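Local atomic coordinates of oxidoreductase, Gfo/Idh/MocA family (Vibrio cholerae, PDB entry 1XEA), a protein that probably acts as an oxidoreductase that uses a dinucleotide cofactor of the NAD type, although its substrate and reaction are not established. Residues A[80-83]-A[84-88]; A[107-110]-A[111-115]; A[119-122]-A[123-126]; A[160-163]-A[164-168]; A[261-265]-A[266-270]. All blocks are in the same frame, centred on the assembly; numbering follows the deposited sequence.

Overall arrangement
Interactions 1 and 2 end two successive helices of the Rossmann domain, and their centres lie 9 Å apart; the imidazole rings of His85 and His113 meet there with their planes about 35° apart. Interaction 2 leads through the chain to interaction 3, at the end of the last strand of the parallel sheet. The two are centred 22 Å apart yet touch where Tyr107 OH comes 3.3 Å from Val119 CG2. Interaction 3 is the most central of the five. It meets interaction 5, 10 Å away between centres, with His125 CB 3.6 Å from Gly267 O, while interaction 4 stays apart, its nearest atoms about 7 Å off. Interactions 4 and 5 occupy opposite sides of the chain's centre.

Interaction 1: residues A[80-83]-A[84-88]; sequences AAFF and LHLGI
Leu84, His85 and Leu86 donate their backbone N-H groups to the carbonyls of Ala80, Ala81 and Phe82, the usual i to i+4 pattern of an alpha-helix, before Ile88 N reaches back to Phe83 O (3.0 Å). This last bond spans five residues and, with the positive phi of Gly87 (67°), identifies a Schellman motif at the end of helix 76-85, the connecting helix of a beta-alpha-beta unit of the Rossmann fold. Among the side chains the clearest contact is a CH-pi interaction one turn apart: Leu86 CD1 stands over a face of the Phe82 ring, 3.6 Å from its centroid and only 17° off the ring normal. Phe82 has CG anti to its own N (chi1 -177°), which turns the ring along the helix surface to where the leucine methyl can settle on it; Tyr56 packs edge-to-face against the same ring. The Phe83 ring takes Phe82 CD2 over the centre of one face. Leu84 faces the next helix, 100-112, where its side chain packs on Ala110, and within its own helix Leu84 CD1 is 4.4 Å from Ala80 CB. Beyond the cap the chain returns to the apolar side, and Ile88 CD1 arrives at the edge of the Phe83 ring, near its plane, 4.3 Å from Phe83 CD2.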
loop_
_atom_site.group_PDB
_atom_site.type_symbol
_atom_site.label_atom_id
_atom_site.label_comp_id
_atom_site.label_asym_id
_atom_site.label_seq_id
_atom_site.Cartn_x
_atom_site.Cartn_y
_atom_site.Cartn_z
ATOM N N ALA A 80 11.489 28.923 -33.196
ATOM C CA ALA A 80 10.301 28.343 -33.809
ATOM C C ALA A 80 9.974 29.019 -35.135
ATOM O O ALA A 80 9.999 28.384 -36.192
ATOM C CB ALA A 80 9.115 28.465 -32.856
ATOM N N ALA A 81 9.652 30.308 -35.068
ATOM C CA ALA A 81 9.314 31.085 -36.255
ATOM C C ALA A 81 10.336 30.861 -37.363
ATOM O O ALA A 81 9.974 30.611 -38.516
ATOM C CB ALA A 81 9.242 32.565 -35.907
ATOM N N PHE A 82 11.614 30.938 -37.006
ATOM C CA PHE A 82 12.690 30.758 -37.976
ATOM C C PHE A 82 12.521 29.532 -38.866
ATOM O O PHE A 82 12.488 29.643 -40.096
ATOM C CB PHE A 82 14.041 30.672 -37.272
ATOM C CG PHE A 82 15.201 30.564 -38.217
ATOM C CD1 PHE A 82 15.466 31.583 -39.131
ATOM C CD2 PHE A 82 16.036 29.455 -38.189
ATOM C CE1 PHE A 82 16.554 31.502 -40.000
ATOM C CE2 PHE A 82 17.126 29.363 -39.054
ATOM C CZ PHE A 82 17.386 30.389 -39.963
ATOM N N PHE A 83 12.411 28.362 -38.253
ATOM C CA PHE A 83 12.263 27.148 -39.038
ATOM C C PHE A 83 10.859 26.990 -39.585
ATOM O O PHE A 83 10.654 26.309 -40.589
ATOM C CB PHE A 83 12.642 25.928 -38.209
ATOM C CG PHE A 83 14.030 25.992 -37.660
ATOM C CD1 PHE A 83 14.283 26.631 -36.454
ATOM C CD2 PHE A 83 15.092 25.435 -38.362
ATOM C CE1 PHE A 83 15.574 26.712 -35.951
ATOM C CE2 PHE A 83 16.388 25.511 -37.869
ATOM C CZ PHE A 83 16.629 26.150 -36.660
ATOM N N LEU A 84 9.890 27.617 -38.928
ATOM C CA LEU A 84 8.519 27.531 -39.400
ATOM C C LEU A 84 8.401 28.241 -40.738
ATOM O O LEU A 84 7.669 27.793 -41.626
ATOM C CB LEU A 84 7.561 28.153 -38.390
ATOM C CG LEU A 84 7.250 27.254 -37.202
ATOM C CD1 LEU A 84 6.331 28.001 -36.259
ATOM C CD2 LEU A 84 6.590 25.968 -37.681
ATOM N N HIS A 85 9.124 29.347 -40.889
ATOM C CA HIS A 85 9.089 30.088 -42.134
ATOM C C HIS A 85 9.861 29.323 -43.217
ATOM O O HIS A 85 9.434 29.251 -44.376
ATOM C CB HIS A 85 9.670 31.486 -41.929
ATOM C CG HIS A 85 9.769 32.280 -43.192
ATOM N ND1 HIS A 85 9.041 31.978 -44.325
ATOM C CD2 HIS A 85 10.558 33.328 -43.525
ATOM C CE1 HIS A 85 9.384 32.798 -45.301
ATOM N NE2 HIS A 85 10.304 33.629 -44.841
ATOM N N LEU A 86 10.995 28.749 -42.830
ATOM C CA LEU A 86 11.812 27.969 -43.751
ATOM C C LEU A 86 11.056 26.714 -44.182
ATOM O O LEU A 86 11.572 25.903 -44.951
ATOM C CB LEU A 86 13.114 27.557 -43.075
ATOM C CG LEU A 86 13.990 28.714 -42.607
ATOM C CD1 LEU A 86 15.055 28.212 -41.641
ATOM C CD2 LEU A 86 14.619 29.382 -43.815
ATOM N N GLY A 87 9.840 26.554 -43.664
ATOM C CA GLY A 87 9.021 25.401 -44.003
ATOM C C GLY A 87 9.548 24.068 -43.499
ATOM O O GLY A 87 9.785 23.141 -44.276
ATOM N N ILE A 88 9.722 23.962 -42.189
ATOM C CA ILE A 88 10.224 22.729 -41.602
ATOM C C ILE A 88 9.407 22.338 -40.371
ATOM O O ILE A 88 9.175 23.164 -39.489
ATOM C CB ILE A 88 11.699 22.900 -41.206
ATOM C CG1 ILE A 88 12.495 23.341 -42.434
ATOM C CG2 ILE A 88 12.256 21.607 -40.647
ATOM C CD1 ILE A 88 13.933 23.676 -42.140
#

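Interaction 2: residues A[107-110]-A[111-115]; sequences YELA and EKHHQ
Glu111 N bonds to Tyr107 O at 3.0 Å, a regular alpha-helical link, and the glutamate chain then runs back over that same carbonyl, with Glu111 CG 3.3 Å from Tyr107 O. Lys112 N follows with a longer bond to Glu108 O (3.3 Å), while its CB lies against Leu109 O. His113 is the first residue to leave helical geometry, and its N holds Leu109 O only weakly. The side chains of this pair meet more definitely: Leu109 CD1 comes to the edge of the imidazole, near its plane, 3.7 Å from His113 CD2. His114 takes a positive phi of 52°, and its N makes a weak bond to Glu111 O. Gln115 N then closes the turn on Ala110 O (2.9 Å, N-H...O angle 156°). This 6→1 bond, the weaker inner bond and the positive phi of His114 are together consistent with a Schellman motif, ending helix 100-112 before the last parallel strand of the Rossmann fold.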
loop_
_atom_site.group_PDB
_atom_site.type_symbol
_atom_site.label_atom_id
_atom_site.label_comp_id
_atom_site.label_asym_id
_atom_site.label_seq_id
_atom_site.Cartn_x
_atom_site.Cartn_y
_atom_site.Cartn_z
ATOM N N TYR A 107 1.310 29.702 -34.183
ATOM C CA TYR A 107 0.422 28.775 -34.874
ATOM C C TYR A 107 -0.162 29.386 -36.122
ATOM O O TYR A 107 -0.328 28.700 -37.132
ATOM C CB TYR A 107 -0.700 28.264 -33.968
ATOM C CG TYR A 107 -0.323 26.976 -33.289
ATOM C CD1 TYR A 107 -0.080 26.937 -31.918
ATOM C CD2 TYR A 107 -0.116 25.811 -34.032
ATOM C CE1 TYR A 107 0.370 25.780 -31.300
ATOM C CE2 TYR A 107 0.335 24.644 -33.425
ATOM C CZ TYR A 107 0.580 24.640 -32.056
ATOM O OH TYR A 107 1.074 23.512 -31.442
ATOM N N GLU A 108 -0.486 30.674 -36.059
ATOM C CA GLU A 108 -1.020 31.360 -37.228
ATOM C C GLU A 108 0.059 31.268 -38.302
ATOM O O GLU A 108 -0.222 30.907 -39.438
ATOM C CB GLU A 108 -1.339 32.824 -36.899
ATOM C CG GLU A 108 -2.838 33.120 -36.749
ATOM C CD GLU A 108 -3.138 34.574 -36.376
ATOM O OE1 GLU A 108 -2.595 35.494 -37.032
ATOM O OE2 GLU A 108 -3.931 34.805 -35.431
ATOM N N LEU A 109 1.298 31.559 -37.915
ATOM C CA LEU A 109 2.444 31.510 -38.817
ATOM C C LEU A 109 2.626 30.137 -39.444
ATOM O O LEU A 109 2.791 30.016 -40.657
ATOM C CB LEU A 109 3.716 31.887 -38.053
ATOM C CG LEU A 109 5.064 31.681 -38.766
ATOM C CD1 LEU A 109 5.128 32.498 -40.048
ATOM C CD2 LEU A 109 6.201 32.089 -37.837
ATOM N N ALA A 110 2.611 29.106 -38.606
ATOM C CA ALA A 110 2.782 27.727 -39.062
ATOM C C ALA A 110 1.696 27.318 -40.060
ATOM O O ALA A 110 1.952 26.525 -40.961
ATOM C CB ALA A 110 2.777 26.787 -37.863
ATOM N N GLU A 111 0.489 27.855 -39.884
ATOM C CA GLU A 111 -0.625 27.557 -40.775
ATOM C C GLU A 111 -0.424 28.154 -42.158
ATOM O O GLU A 111 -0.917 27.614 -43.150
ATOM C CB GLU A 111 -1.937 28.070 -40.186
ATOM C CG GLU A 111 -2.486 27.202 -39.057
ATOM C CD GLU A 111 -3.828 27.695 -38.525
ATOM O OE1 GLU A 111 -4.746 27.934 -39.355
ATOM O OE2 GLU A 111 -3.967 27.835 -37.278
ATOM N N LYS A 112 0.290 29.272 -42.229
ATOM C CA LYS A 112 0.548 29.900 -43.515
ATOM C C LYS A 112 1.511 29.044 -44.325
ATOM O O LYS A 112 1.269 28.774 -45.500
ATOM C CB LYS A 112 1.148 31.296 -43.335
ATOM C CG LYS A 112 0.176 32.341 -42.813
ATOM C CD LYS A 112 0.849 33.705 -42.720
ATOM C CE LYS A 112 1.232 34.231 -44.101
ATOM N NZ LYS A 112 0.032 34.385 -44.971
ATOM N N HIS A 113 2.598 28.611 -43.691
ATOM C CA HIS A 113 3.602 27.797 -44.371
ATOM C C HIS A 113 3.241 26.318 -44.409
ATOM O O HIS A 113 4.021 25.480 -44.871
ATOM C CB HIS A 113 4.965 28.018 -43.715
ATOM C CG HIS A 113 5.487 29.411 -43.892
ATOM N ND1 HIS A 113 5.848 29.919 -45.122
ATOM C CD2 HIS A 113 5.675 30.415 -43.003
ATOM C CE1 HIS A 113 6.234 31.175 -44.982
ATOM N NE2 HIS A 113 6.138 31.500 -43.706
ATOM N N HIS A 114 2.031 26.014 -43.947
ATOM C CA HIS A 114 1.523 24.648 -43.928
ATOM C C HIS A 114 2.502 23.679 -43.249
ATOM O O HIS A 114 2.693 22.546 -43.692
ATOM C CB HIS A 114 1.220 24.184 -45.365
ATOM C CG HIS A 114 0.184 25.011 -46.072
ATOM N ND1 HIS A 114 -1.105 25.158 -45.603
ATOM C CD2 HIS A 114 0.246 25.721 -47.225
ATOM C CE1 HIS A 114 -1.790 25.923 -46.434
ATOM N NE2 HIS A 114 -0.994 26.279 -47.426
ATOM N N GLN A 115 3.126 24.130 -42.172
ATOM C CA GLN A 115 4.047 23.270 -41.460
ATOM C C GLN A 115 3.443 22.843 -40.131
ATOM O O GLN A 115 2.567 23.514 -39.587
ATOM C CB GLN A 115 5.378 23.980 -41.243
ATOM C CG GLN A 115 6.185 24.084 -42.509
ATOM C CD GLN A 115 6.401 22.730 -43.142
ATOM O OE1 GLN A 115 6.794 21.777 -42.469
ATOM N NE2 GLN A 115 6.149 22.633 -44.439
#

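Interaction 3: residues A[119-122]-A[123-126]; sequences VGFN and RRHI
Arg124 crosses Phe121 at a slant, touching it from CB to the guanidinium, beginning with Arg124 CB, 3.4 Å from the carbonyl oxygen Phe121 O. Arg124 CG is still beside that oxygen and also approaches Phe121 CB, which the next atom, Arg124 CD, meets at 4.1 Å. The chain is extended here (chi2 -173°), a shape that carries it across the phenylalanine and brings Arg124 NE to 3.7 Å from Phe121 CB. At the end Phe121 CD1 lies over one face of the guanidinium, toward that group's rim: Arg124 CZ is 3.5 Å from Phe121 CD1, and NH2 reaches both CD1 and CE1. The ring and guanidinium planes are 21° apart. NH2 forms a salt bridge with Asp173 OD1 and a hydrogen bond with Asn292 OD1, so helices 160-175 and 286-311 both help to fix the rotation of the group. This pairing follows the last strand of the Rossmann domain's parallel sheet, 117-120, where the chain makes a 3-10 turn. Arg124 N bonds to Phe121 O (3.1 Å), with the donor above the carbonyl plane, and His125 N to Asn122 O (2.9 Å), a straighter bond at 164°. Arg123 takes its charged end elsewhere, to a salt bridge with Glu224. A water in the plane of the His125 ring, at its edge, hydrogen-bonds His125 NE2 at 3.1 Å and weakly accepts from Phe121 N.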
loop_
_atom_site.group_PDB
_atom_site.type_symbol
_atom_site.label_atom_id
_atom_site.label_comp_id
_atom_site.label_asym_id
_atom_site.label_seq_id
_atom_site.Cartn_x
_atom_site.Cartn_y
_atom_site.Cartn_z
ATOM N N VAL A 119 3.861 20.518 -29.854
ATOM C CA VAL A 119 4.240 20.950 -28.510
ATOM C C VAL A 119 4.496 19.712 -27.640
ATOM O O VAL A 119 3.737 18.743 -27.685
ATOM C CB VAL A 119 3.136 21.812 -27.855
ATOM C CG1 VAL A 119 3.586 22.251 -26.480
ATOM C CG2 VAL A 119 2.832 23.031 -28.723
ATOM N N GLY A 120 5.559 19.760 -26.843
ATOM C CA GLY A 120 5.914 18.633 -26.000
ATOM C C GLY A 120 5.180 18.457 -24.687
ATOM O O GLY A 120 5.603 18.973 -23.655
ATOM N N PHE A 121 4.086 17.708 -24.724
ATOM C CA PHE A 121 3.291 17.435 -23.535
ATOM C C PHE A 121 3.326 15.932 -23.287
ATOM O O PHE A 121 2.387 15.215 -23.644
ATOM C CB PHE A 121 1.851 17.866 -23.765
ATOM C CG PHE A 121 1.631 19.349 -23.703
ATOM C CD1 PHE A 121 1.168 20.043 -24.822
ATOM C CD2 PHE A 121 1.782 20.037 -22.496
ATOM C CE1 PHE A 121 0.848 21.396 -24.739
ATOM C CE2 PHE A 121 1.467 21.391 -22.396
ATOM C CZ PHE A 121 0.997 22.071 -23.520
ATOM N N ASN A 122 4.400 15.461 -22.660
ATOM C CA ASN A 122 4.562 14.038 -22.404
ATOM C C ASN A 122 3.407 13.385 -21.631
ATOM O O ASN A 122 3.085 12.223 -21.866
ATOM C CB ASN A 122 5.899 13.774 -21.700
ATOM C CG ASN A 122 5.905 14.216 -20.256
ATOM O OD1 ASN A 122 6.249 13.436 -19.373
ATOM N ND2 ASN A 122 5.535 15.467 -20.002
ATOM N N ARG A 123 2.769 14.131 -20.734
ATOM C CA ARG A 123 1.668 13.585 -19.958
ATOM C C ARG A 123 0.437 13.247 -20.798
ATOM O O ARG A 123 -0.627 12.969 -20.246
ATOM C CB ARG A 123 1.285 14.552 -18.837
ATOM C CG ARG A 123 1.693 14.104 -17.459
ATOM C CD ARG A 123 2.187 15.268 -16.623
ATOM N NE ARG A 123 3.591 15.562 -16.893
ATOM C CZ ARG A 123 4.573 15.383 -16.015
ATOM N NH1 ARG A 123 4.315 14.919 -14.801
ATOM N NH2 ARG A 123 5.820 15.653 -16.359
ATOM N N ARG A 124 0.551 13.289 -22.124
ATOM C CA ARG A 124 -0.587 12.923 -22.981
ATOM C C ARG A 124 -0.319 11.543 -23.559
ATOM O O ARG A 124 -1.188 10.951 -24.191
ATOM C CB ARG A 124 -0.751 13.880 -24.160
ATOM C CG ARG A 124 -1.274 15.255 -23.832
ATOM C CD ARG A 124 -1.539 16.024 -25.124
ATOM N NE ARG A 124 -1.714 17.447 -24.849
ATOM C CZ ARG A 124 -1.730 18.402 -25.774
ATOM N NH1 ARG A 124 -1.583 18.086 -27.055
ATOM N NH2 ARG A 124 -1.877 19.671 -25.409
ATOM N N HIS A 125 0.901 11.053 -23.341
ATOM C CA HIS A 125 1.348 9.762 -23.850
ATOM C C HIS A 125 1.800 8.803 -22.761
ATOM O O HIS A 125 2.671 7.960 -22.990
ATOM C CB HIS A 125 2.511 9.974 -24.807
ATOM C CG HIS A 125 2.211 10.955 -25.888
ATOM N ND1 HIS A 125 1.553 10.601 -27.046
ATOM C CD2 HIS A 125 2.388 12.296 -25.945
ATOM C CE1 HIS A 125 1.332 11.684 -27.768
ATOM N NE2 HIS A 125 1.827 12.725 -27.122
ATOM N N ILE A 126 1.239 8.931 -21.568
ATOM C CA ILE A 126 1.633 8.035 -20.495
ATOM C C ILE A 126 1.104 6.646 -20.823
ATOM O O ILE A 126 -0.109 6.399 -20.760
ATOM C CB ILE A 126 1.083 8.514 -19.156
ATOM C CG1 ILE A 126 1.544 9.947 -18.920
ATOM C CG2 ILE A 126 1.563 7.601 -18.035
ATOM C CD1 ILE A 126 3.044 10.134 -18.989
HETATM O O HOH W 1 2.345 15.743 -27.012
#

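Interaction 4: residues A[160-163]-A[164-168]; sequences IRTF and VFDDF
Phe163 and Phe168 form the apolar centre, Phe163 CD2 lying 4.2 Å from Phe168 CB, with the two side chains set at a slant to each other. Ile160 and Val164 extend it one turn back through their CG2 methyls, 4.3 Å apart. The five-residue spacing of the phenylalanines coincides with a wider, pi-type turn: Phe168 N donates to Phe163 O at 2.9 Å in an almost straight bond (168°), whereas the preceding bonds, such as Phe165 N to Arg161 O, are ordinary i to i+4 links. Farther out, Arg161 and Phe165 run side by side. Their flat groups are 14° from parallel, and Phe165 CE1 lies over one guanidinium face, 4.0 Å from Arg161 NH1. That nitrogen also forms a salt bridge with Glu300. Thr162 turns CG2 toward Asp166 OD2 (3.4 Å), a packing contact, while its hydroxyl OG1 hydrogen-bonds Asp159 OD1. Asp167 OD2, in a buried residue, forms salt bridges with Arg153 NH1 and Arg217 NH1. In the fold, Ile160 and Val164 rest on helix 286-311, and Phe163 and Phe168 pack on strands 196-206 and 209-216 of the mixed sheet.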
loop_
_atom_site.group_PDB
_atom_site.type_symbol
_atom_site.label_atom_id
_atom_site.label_comp_id
_atom_site.label_asym_id
_atom_site.label_seq_id
_atom_site.Cartn_x
_atom_site.Cartn_y
_atom_site.Cartn_z
ATOM N N ILE A 160 3.948 33.540 -9.982
ATOM C CA ILE A 160 2.812 33.159 -10.800
ATOM C C ILE A 160 3.189 32.662 -12.181
ATOM O O ILE A 160 2.873 31.532 -12.539
ATOM C CB ILE A 160 1.855 34.328 -10.954
ATOM C CG1 ILE A 160 1.464 34.829 -9.562
ATOM C CG2 ILE A 160 0.639 33.900 -11.765
ATOM C CD1 ILE A 160 0.594 36.048 -9.580
ATOM N N ARG A 161 3.865 33.499 -12.954
ATOM C CA ARG A 161 4.261 33.129 -14.304
ATOM C C ARG A 161 4.932 31.773 -14.401
ATOM O O ARG A 161 4.365 30.842 -14.962
ATOM C CB ARG A 161 5.190 34.189 -14.881
ATOM C CG ARG A 161 4.471 35.440 -15.345
ATOM C CD ARG A 161 3.943 35.268 -16.744
ATOM N NE ARG A 161 2.637 35.885 -16.890
ATOM C CZ ARG A 161 2.000 35.999 -18.048
ATOM N NH1 ARG A 161 2.558 35.540 -19.162
ATOM N NH2 ARG A 161 0.796 36.558 -18.086
ATOM N N THR A 162 6.144 31.665 -13.872
ATOM C CA THR A 162 6.877 30.413 -13.937
ATOM C C THR A 162 6.037 29.239 -13.472
ATOM O O THR A 162 5.928 28.224 -14.157
ATOM C CB THR A 162 8.131 30.465 -13.071
ATOM O OG1 THR A 162 8.924 31.594 -13.450
ATOM C CG2 THR A 162 8.949 29.197 -13.254
ATOM N N PHE A 163 5.458 29.385 -12.288
ATOM C CA PHE A 163 4.621 28.354 -11.694
ATOM C C PHE A 163 3.585 27.843 -12.691
ATOM O O PHE A 163 3.417 26.640 -12.845
ATOM C CB PHE A 163 3.927 28.937 -10.463
ATOM C CG PHE A 163 3.110 27.949 -9.674
ATOM C CD1 PHE A 163 3.498 27.590 -8.388
ATOM C CD2 PHE A 163 1.891 27.487 -10.151
ATOM C CE1 PHE A 163 2.686 26.799 -7.590
ATOM C CE2 PHE A 163 1.076 26.694 -9.354
ATOM C CZ PHE A 163 1.475 26.357 -8.069
ATOM N N VAL A 164 2.904 28.751 -13.377
ATOM C CA VAL A 164 1.884 28.337 -14.319
ATOM C C VAL A 164 2.405 27.860 -15.661
ATOM O O VAL A 164 2.124 26.738 -16.072
ATOM C CB VAL A 164 0.861 29.453 -14.579
ATOM C CG1 VAL A 164 -0.202 28.973 -15.555
ATOM C CG2 VAL A 164 0.206 29.873 -13.274
ATOM N N PHE A 165 3.159 28.692 -16.359
ATOM C CA PHE A 165 3.644 28.277 -17.664
ATOM C C PHE A 165 4.679 27.164 -17.673
ATOM O O PHE A 165 4.714 26.363 -18.605
ATOM C CB PHE A 165 4.165 29.482 -18.447
ATOM C CG PHE A 165 3.086 30.246 -19.153
ATOM C CD1 PHE A 165 2.263 31.123 -18.458
ATOM C CD2 PHE A 165 2.868 30.063 -20.509
ATOM C CE1 PHE A 165 1.234 31.802 -19.104
ATOM C CE2 PHE A 165 1.843 30.738 -21.159
ATOM C CZ PHE A 165 1.028 31.608 -20.453
ATOM N N ASP A 166 5.510 27.081 -16.645
ATOM C CA ASP A 166 6.528 26.040 -16.638
ATOM C C ASP A 166 6.217 24.816 -15.782
ATOM O O ASP A 166 7.007 23.871 -15.734
ATOM C CB ASP A 166 7.873 26.633 -16.218
ATOM C CG ASP A 166 8.316 27.756 -17.130
ATOM O OD1 ASP A 166 8.503 27.508 -18.348
ATOM O OD2 ASP A 166 8.474 28.892 -16.632
ATOM N N ASP A 167 5.061 24.807 -15.128
ATOM C CA ASP A 167 4.723 23.685 -14.267
ATOM C C ASP A 167 3.259 23.281 -14.330
ATOM O O ASP A 167 2.919 22.248 -14.910
ATOM C CB ASP A 167 5.106 24.037 -12.831
ATOM C CG ASP A 167 5.610 22.846 -12.058
ATOM O OD1 ASP A 167 5.770 21.766 -12.660
ATOM O OD2 ASP A 167 5.858 22.990 -10.843
ATOM N N PHE A 168 2.403 24.106 -13.730
ATOM C CA PHE A 168 0.964 23.863 -13.674
ATOM C C PHE A 168 0.386 23.481 -15.025
ATOM O O PHE A 168 -0.621 22.778 -15.115
ATOM C CB PHE A 168 0.243 25.103 -13.153
ATOM C CG PHE A 168 -1.197 24.869 -12.847
ATOM C CD1 PHE A 168 -1.566 24.055 -11.780
ATOM C CD2 PHE A 168 -2.194 25.452 -13.628
ATOM C CE1 PHE A 168 -2.912 23.820 -11.490
ATOM C CE2 PHE A 168 -3.546 25.226 -13.348
ATOM C CZ PHE A 168 -3.912 24.406 -12.275
#

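Interaction 5: residues A[261-265]-A[266-270]; sequences PMLAS and KGFDA
A Schellman motif ends the short helix 262-265 and hands the chain over to helix 268-281, with Gly267, at positive phi (67°), as its C-prime residue and also the N-cap of the next helix. Phe268 N bonds back to Leu263 O (3.2 Å) and Gly267 N to Ala264 O (2.8 Å), the latter donor standing well above the carbonyl plane. Leu263 and Phe268 bridge the turn loosely, Leu263 CD2 lying 4.4 Å from Phe268 CD1, and both side chains pack on Ala17 of helix 12-22. Farther on, Asp269 OD1 approaches the methyl Ala264 CB at 3.5 Å. Met262 O takes two donors, Lys266 N and the hydroxyl Ser265 OG. The serine, with chi1 at 86°, is turned back so that Ser265 OG meets Met262 O in the carbonyl plane, on a lone pair, at 2.8 Å. Lys266 crosses the selenomethionine at position 262, where SE of Met262 is 3.6 Å from Lys266 CE. The lysine end belongs to the subunit interface: NZ forms a salt bridge with Asp258 and a cation-pi contact with Trp259, both of the second subunit. One water joins the two polar ends, donating to Ser265 OG at 3.0 Å and accepting from Lys266 NZ at 2.9 Å.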
loop_
_atom_site.group_PDB
_atom_site.type_symbol
_atom_site.label_atom_id
_atom_site.label_comp_id
_atom_site.label_asym_id
_atom_site.label_seq_id
_atom_site.Cartn_x
_atom_site.Cartn_y
_atom_site.Cartn_z
ATOM N N PRO A 261 11.503 0.889 -19.976
ATOM C CA PRO A 261 12.428 1.972 -19.627
ATOM C C PRO A 261 11.743 3.143 -18.920
ATOM O O PRO A 261 10.595 3.459 -19.204
ATOM C CB PRO A 261 13.060 2.349 -20.976
ATOM C CG PRO A 261 12.079 1.853 -21.984
ATOM C CD PRO A 261 11.589 0.565 -21.406
HETATM N N MSE A 262 12.460 3.752 -17.979
HETATM C CA MSE A 262 11.957 4.868 -17.185
HETATM C C MSE A 262 11.417 6.002 -18.035
HETATM O O MSE A 262 10.300 6.474 -17.814
HETATM C CB MSE A 262 13.070 5.376 -16.262
HETATM C CG MSE A 262 12.722 6.549 -15.360
HETATM SE SE MSE A 262 12.979 8.266 -16.189
HETATM C CE MSE A 262 14.898 8.205 -16.389
ATOM N N LEU A 263 12.194 6.454 -19.010
ATOM C CA LEU A 263 11.712 7.546 -19.845
ATOM C C LEU A 263 10.412 7.151 -20.550
ATOM O O LEU A 263 9.490 7.968 -20.664
ATOM C CB LEU A 263 12.784 7.968 -20.864
ATOM C CG LEU A 263 13.958 8.810 -20.310
ATOM C CD1 LEU A 263 14.897 9.197 -21.456
ATOM C CD2 LEU A 263 13.430 10.077 -19.612
ATOM N N ALA A 264 10.329 5.896 -20.997
ATOM C CA ALA A 264 9.139 5.389 -21.690
ATOM C C ALA A 264 7.914 5.446 -20.805
ATOM O O ALA A 264 6.811 5.800 -21.255
ATOM C CB ALA A 264 9.361 3.962 -22.146
ATOM N N SER A 265 8.104 5.078 -19.545
ATOM C CA SER A 265 6.987 5.102 -18.613
ATOM C C SER A 265 6.502 6.549 -18.463
ATOM O O SER A 265 5.314 6.790 -18.238
ATOM C CB SER A 265 7.398 4.550 -17.257
ATOM O OG SER A 265 7.972 5.558 -16.473
ATOM N N LYS A 266 7.420 7.508 -18.599
ATOM C CA LYS A 266 7.046 8.911 -18.501
ATOM C C LYS A 266 6.514 9.429 -19.829
ATOM O O LYS A 266 6.444 10.639 -20.061
ATOM C CB LYS A 266 8.221 9.762 -18.053
ATOM C CG LYS A 266 8.722 9.443 -16.667
ATOM C CD LYS A 266 9.477 10.638 -16.073
ATOM C CE LYS A 266 10.229 10.222 -14.831
ATOM N NZ LYS A 266 9.352 9.559 -13.851
ATOM N N GLY A 267 6.139 8.488 -20.690
ATOM C CA GLY A 267 5.577 8.809 -21.992
ATOM C C GLY A 267 6.467 9.478 -23.025
ATOM O O GLY A 267 5.985 9.881 -24.083
ATOM N N PHE A 268 7.759 9.605 -22.756
ATOM C CA PHE A 268 8.611 10.247 -23.733
ATOM C C PHE A 268 8.737 9.463 -25.022
ATOM O O PHE A 268 8.527 10.020 -26.095
ATOM C CB PHE A 268 9.980 10.558 -23.135
ATOM C CG PHE A 268 9.958 11.700 -22.151
ATOM C CD1 PHE A 268 9.478 11.520 -20.850
ATOM C CD2 PHE A 268 10.386 12.964 -22.530
ATOM C CE1 PHE A 268 9.432 12.587 -19.940
ATOM C CE2 PHE A 268 10.340 14.027 -21.627
ATOM C CZ PHE A 268 9.860 13.834 -20.328
ATOM N N ASP A 269 9.052 8.176 -24.940
ATOM C CA ASP A 269 9.171 7.373 -26.157
ATOM C C ASP A 269 7.889 7.448 -26.983
ATOM O O ASP A 269 7.942 7.591 -28.200
ATOM C CB ASP A 269 9.470 5.905 -25.821
ATOM C CG ASP A 269 10.826 5.718 -25.150
ATOM O OD1 ASP A 269 11.274 4.557 -24.991
ATOM O OD2 ASP A 269 11.455 6.730 -24.764
ATOM N N ALA A 270 6.740 7.346 -26.319
ATOM C CA ALA A 270 5.460 7.387 -27.017
ATOM C C ALA A 270 5.236 8.722 -27.709
ATOM O O ALA A 270 4.699 8.779 -28.812
ATOM C CB ALA A 270 4.337 7.109 -26.043
HETATM O O HOH W 2 8.226 6.906 -13.824
#